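Local coordinates for endoglucanase (PDB 3X17), which probably hydrolyses internal beta-1,4-glucosidic bonds of cellulose, as a family 9 endoglucanase with an Ig-like domain ahead of its (alpha/alpha)6 barrel, at residues A[167-175]-A[225-236]. Residues are numbered along the deposited sequence; the frame is centred on the assembly and turned at random.
With ZN (zinc ion), chain C.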
loop_
_atom_site.group_PDB
_atom_site.type_symbol
_atom_site.label_atom_id
_atom_site.label_comp_id
_atom_site.label_asym_id
_atom_site.label_seq_id
_atom_site.Cartn_x
_atom_site.Cartn_y
_atom_site.Cartn_z
ATOM N N ARG A 167 -33.088 -3.257 -0.119
ATOM C CA ARG A 167 -32.010 -4.038 0.459
ATOM C C ARG A 167 -31.217 -4.811 -0.596
ATOM O O ARG A 167 -31.754 -5.655 -1.303
ATOM C CB ARG A 167 -32.533 -5.033 1.503
ATOM C CG ARG A 167 -31.415 -5.982 2.025
ATOM C CD ARG A 167 -30.391 -5.271 2.920
ATOM N NE ARG A 167 -29.092 -5.956 2.951
ATOM C CZ ARG A 167 -28.824 -7.042 3.675
ATOM N NH1 ARG A 167 -29.741 -7.537 4.493
ATOM N NH2 ARG A 167 -27.626 -7.611 3.624
ATOM N N LEU A 168 -29.916 -4.560 -0.638
ATOM C CA LEU A 168 -28.986 -5.345 -1.466
ATOM C C LEU A 168 -28.176 -6.203 -0.535
ATOM O O LEU A 168 -27.769 -5.734 0.521
ATOM C CB LEU A 168 -27.995 -4.413 -2.187
ATOM C CG LEU A 168 -28.565 -3.668 -3.388
ATOM C CD1 LEU A 168 -27.412 -3.355 -4.369
ATOM C CD2 LEU A 168 -29.683 -4.473 -4.075
ATOM N N GLU A 169 -27.837 -7.416 -0.959
ATOM C CA GLU A 169 -26.894 -8.179 -0.178
ATOM C C GLU A 169 -25.473 -7.825 -0.581
ATOM O O GLU A 169 -24.969 -8.307 -1.605
ATOM C CB GLU A 169 -27.131 -9.689 -0.277
ATOM C CG GLU A 169 -26.258 -10.429 0.750
ATOM C CD GLU A 169 -26.697 -11.848 0.989
ATOM O OE1 GLU A 169 -27.864 -12.044 1.359
ATOM O OE2 GLU A 169 -25.857 -12.765 0.871
ATOM N N ALA A 170 -24.853 -6.945 0.196
ATOM C CA ALA A 170 -23.562 -6.346 -0.157
ATOM C C ALA A 170 -22.739 -6.409 1.107
ATOM O O ALA A 170 -22.025 -5.502 1.484
ATOM C CB ALA A 170 -23.753 -4.893 -0.621
ATOM N N THR A 171 -22.936 -7.484 1.796
ATOM C CA THR A 171 -22.209 -7.790 2.983
ATOM C C THR A 171 -20.771 -8.228 2.623
ATOM O O THR A 171 -20.513 -8.474 1.507
ATOM C CB THR A 171 -23.021 -8.866 3.711
ATOM O OG1 THR A 171 -22.635 -8.918 5.062
ATOM C CG2 THR A 171 -22.860 -10.185 3.075
ATOM N N GLY A 172 -19.854 -8.292 3.572
ATOM C CA GLY A 172 -18.484 -8.793 3.321
ATOM C C GLY A 172 -17.513 -7.671 2.951
ATOM O O GLY A 172 -17.777 -6.509 3.246
ATOM N N GLY A 173 -16.439 -7.998 2.228
ATOM C CA GLY A 173 -15.410 -7.002 1.901
ATOM C C GLY A 173 -14.554 -6.580 3.088
ATOM O O GLY A 173 -14.546 -7.252 4.139
ATOM N N TRP A 174 -13.777 -5.509 2.901
ATOM C CA TRP A 174 -12.859 -5.014 3.941
ATOM C C TRP A 174 -13.303 -3.668 4.487
ATOM O O TRP A 174 -13.552 -2.747 3.701
ATOM C CB TRP A 174 -11.447 -4.814 3.369
ATOM C CG TRP A 174 -10.789 -6.063 2.801
ATOM C CD1 TRP A 174 -10.602 -7.255 3.438
ATOM C CD2 TRP A 174 -10.263 -6.230 1.468
ATOM N NE1 TRP A 174 -9.992 -8.155 2.586
ATOM C CE2 TRP A 174 -9.750 -7.543 1.383
ATOM C CE3 TRP A 174 -10.132 -5.382 0.362
ATOM C CZ2 TRP A 174 -9.116 -8.033 0.227
ATOM C CZ3 TRP A 174 -9.483 -5.868 -0.792
ATOM C CH2 TRP A 174 -8.997 -7.188 -0.843
ATOM N N HIS A 175 -13.275 -3.503 5.815
ATOM C CA HIS A 175 -13.237 -2.151 6.384
ATOM C C HIS A 175 -12.071 -1.397 5.758
ATOM O O HIS A 175 -10.968 -1.947 5.645
ATOM C CB HIS A 175 -13.079 -2.181 7.904
ATOM C CG HIS A 175 -14.221 -2.824 8.615
ATOM N ND1 HIS A 175 -14.055 -3.562 9.766
ATOM C CD2 HIS A 175 -15.541 -2.907 8.300
ATOM C CE1 HIS A 175 -15.232 -4.016 10.169
ATOM N NE2 HIS A 175 -16.148 -3.629 9.298
ATOM N N GLU A 225 -7.515 -14.198 0.367
ATOM C CA GLU A 225 -7.849 -12.872 0.882
ATOM C C GLU A 225 -8.391 -12.002 -0.250
ATOM O O GLU A 225 -9.427 -11.353 -0.099
ATOM C CB GLU A 225 -6.658 -12.179 1.535
ATOM C CG GLU A 225 -7.090 -10.919 2.327
ATOM C CD GLU A 225 -7.976 -11.284 3.527
ATOM O OE1 GLU A 225 -7.643 -12.279 4.217
ATOM O OE2 GLU A 225 -9.027 -10.634 3.723
ATOM N N VAL A 226 -7.630 -11.918 -1.339
ATOM C CA VAL A 226 -8.068 -11.211 -2.530
ATOM C C VAL A 226 -9.490 -11.604 -2.906
ATOM O O VAL A 226 -10.283 -10.760 -3.304
ATOM C CB VAL A 226 -7.142 -11.486 -3.731
ATOM C CG1 VAL A 226 -7.842 -11.124 -5.039
ATOM C CG2 VAL A 226 -5.816 -10.707 -3.571
ATOM N N ARG A 227 -9.806 -12.891 -2.807
ATOM C CA ARG A 227 -11.101 -13.355 -3.245
ATOM C C ARG A 227 -12.208 -12.785 -2.349
ATOM O O ARG A 227 -13.251 -12.414 -2.836
ATOM C CB ARG A 227 -11.158 -14.891 -3.243
ATOM C CG ARG A 227 -12.343 -15.404 -4.022
ATOM C CD ARG A 227 -12.983 -16.642 -3.436
ATOM N NE ARG A 227 -12.384 -17.861 -3.963
ATOM C CZ ARG A 227 -13.050 -18.856 -4.548
ATOM N NH1 ARG A 227 -14.382 -18.822 -4.709
ATOM N NH2 ARG A 227 -12.361 -19.902 -4.974
ATOM N N TRP A 228 -11.955 -12.698 -1.042
ATOM C CA TRP A 228 -12.843 -11.988 -0.141
ATOM C C TRP A 228 -13.175 -10.602 -0.692
ATOM O O TRP A 228 -14.337 -10.215 -0.737
ATOM C CB TRP A 228 -12.219 -11.856 1.254
ATOM C CG TRP A 228 -13.199 -11.392 2.330
ATOM C CD1 TRP A 228 -13.416 -10.105 2.753
ATOM C CD2 TRP A 228 -14.098 -12.220 3.092
ATOM N NE1 TRP A 228 -14.409 -10.078 3.703
ATOM C CE2 TRP A 228 -14.845 -11.362 3.932
ATOM C CE3 TRP A 228 -14.346 -13.601 3.137
ATOM C CZ2 TRP A 228 -15.801 -11.843 4.833
ATOM C CZ3 TRP A 228 -15.333 -14.081 4.018
ATOM C CH2 TRP A 228 -16.050 -13.204 4.842
ATOM N N GLY A 229 -12.164 -9.850 -1.113
ATOM C CA GLY A 229 -12.420 -8.486 -1.574
ATOM C C GLY A 229 -13.208 -8.499 -2.864
ATOM O O GLY A 229 -14.138 -7.721 -3.042
ATOM N N LEU A 230 -12.848 -9.407 -3.767
ATOM C CA LEU A 230 -13.455 -9.434 -5.094
ATOM C C LEU A 230 -14.908 -9.904 -5.048
ATOM O O LEU A 230 -15.743 -9.459 -5.860
ATOM C CB LEU A 230 -12.661 -10.350 -6.013
ATOM C CG LEU A 230 -11.218 -9.886 -6.279
ATOM C CD1 LEU A 230 -10.610 -10.871 -7.245
ATOM C CD2 LEU A 230 -11.275 -8.484 -6.895
ATOM N N GLU A 231 -15.194 -10.834 -4.132
ATOM C CA GLU A 231 -16.568 -11.325 -3.942
ATOM C C GLU A 231 -17.523 -10.246 -3.435
ATOM O O GLU A 231 -18.693 -10.183 -3.844
ATOM C CB GLU A 231 -16.573 -12.566 -3.053
ATOM C CG GLU A 231 -16.065 -13.768 -3.840
ATOM C CD GLU A 231 -16.148 -15.101 -3.104
ATOM O OE1 GLU A 231 -15.988 -15.116 -1.862
ATOM O OE2 GLU A 231 -16.260 -16.153 -3.795
ATOM N N TRP A 232 -16.979 -9.322 -2.659
ATOM C CA TRP A 232 -17.710 -8.116 -2.305
ATOM C C TRP A 232 -17.963 -7.183 -3.468
ATOM O O TRP A 232 -19.073 -6.695 -3.635
ATOM C CB TRP A 232 -17.021 -7.366 -1.178
ATOM C CG TRP A 232 -17.826 -6.206 -0.783
ATOM C CD1 TRP A 232 -19.067 -6.229 -0.207
ATOM C CD2 TRP A 232 -17.536 -4.828 -1.053
ATOM N NE1 TRP A 232 -19.529 -4.949 -0.032
ATOM C CE2 TRP A 232 -18.637 -4.074 -0.590
ATOM C CE3 TRP A 232 -16.424 -4.154 -1.559
ATOM C CZ2 TRP A 232 -18.670 -2.693 -0.655
ATOM C CZ3 TRP A 232 -16.463 -2.766 -1.632
ATOM C CH2 TRP A 232 -17.588 -2.058 -1.197
ATOM N N LEU A 233 -16.949 -6.964 -4.309
ATOM C CA LEU A 233 -17.163 -6.319 -5.608
ATOM C C LEU A 233 -18.317 -6.906 -6.444
ATOM O O LEU A 233 -19.083 -6.146 -7.052
ATOM C CB LEU A 233 -15.865 -6.280 -6.443
ATOM C CG LEU A 233 -14.667 -5.487 -5.895
ATOM C CD1 LEU A 233 -13.581 -5.293 -6.987
ATOM C CD2 LEU A 233 -15.093 -4.103 -5.278
ATOM N N PHE A 234 -18.402 -8.240 -6.550
ATOM C CA PHE A 234 -19.541 -8.859 -7.223
ATOM C C PHE A 234 -20.874 -8.325 -6.655
ATOM O O PHE A 234 -21.785 -7.991 -7.415
ATOM C CB PHE A 234 -19.525 -10.401 -7.116
ATOM C CG PHE A 234 -18.381 -11.062 -7.848
ATOM C CD1 PHE A 234 -17.953 -10.594 -9.096
ATOM C CD2 PHE A 234 -17.793 -12.212 -7.326
ATOM C CE1 PHE A 234 -16.879 -11.207 -9.753
ATOM C CE2 PHE A 234 -16.792 -12.895 -8.031
ATOM C CZ PHE A 234 -16.320 -12.380 -9.234
ATOM N N ARG A 235 -20.982 -8.249 -5.328
ATOM C CA ARG A 235 -22.259 -7.844 -4.696
ATOM C C ARG A 235 -22.522 -6.364 -4.966
ATOM O O ARG A 235 -23.655 -5.896 -4.821
ATOM C CB ARG A 235 -22.246 -8.143 -3.193
ATOM C CG ARG A 235 -21.920 -9.622 -2.824
ATOM C CD ARG A 235 -21.709 -9.825 -1.307
ATOM N NE ARG A 235 -21.206 -11.170 -1.030
ATOM C CZ ARG A 235 -19.959 -11.486 -0.627
ATOM N NH1 ARG A 235 -19.093 -10.569 -0.173
ATOM N NH2 ARG A 235 -19.614 -12.763 -0.569
ATOM N N MET A 236 -21.466 -5.619 -5.298
ATOM C CA MET A 236 -21.580 -4.189 -5.625
ATOM C C MET A 236 -21.860 -3.943 -7.118
ATOM O O MET A 236 -21.838 -2.797 -7.597
ATOM C CB MET A 236 -20.318 -3.442 -5.207
ATOM C CG MET A 236 -20.133 -3.286 -3.690
ATOM S SD MET A 236 -21.475 -2.319 -2.911
ATOM C CE MET A 236 -20.862 -0.613 -3.099
HETATM ZN ZN ZN C . -18.113 -4.241 9.142
HETATM O O HOH W 1 -16.488 -10.621 1.024
#
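Trp174 and its neighbours in loop 167-175 lie along one side of helix 221-235, in the catalytic (alpha/alpha)6-barrel domain of this glycoside hydrolase family 9 enzyme. Three indole N-H groups pin loop and helix together. From CB, Trp174 sends CG beside its own backbone N (chi1 -60°), which carries the indole to the helix. There CD1 passes CD1 of Trp228 at 4.1 Å, and NE1 donates a fairly straight bond of 2.9 Å to OE2 of Glu225, in the indole plane and on the anti lone pair of that oxygen; OE1 forms a salt bridge with Arg131. Farther out, CZ2 nears the backbone O of Glu225, and CE2, CZ2, CZ3 and CH2 all lie near CA of Gly229, CH2 at 3.7 Å, in a CH-pi contact over one face of the six-membered ring. Gly229 suits this place because a CB would strike CH2. A leucine instead of Trp174 would probably leave OE2 of Glu225 without its indole donor and take away the ring face that packs on Gly229 CA. Trp228 returns the grip, NE1 reaching O of Gly173 at 2.9 Å, in its own ring plane but above the carbonyl plane. Trp232, with CG anti to its backbone N (chi1 -176°), lays CB against CA of Gly173, where any side chain would collide with the indole, and gives its N-H to O of Ala170. The loop then runs on to His175, a zinc ligand with Cys132, Asp148 and His149. One water joins the two segments, accepting from Gly173 N and Arg235 NH1 while donating to Trp228 O at 2.8 Å.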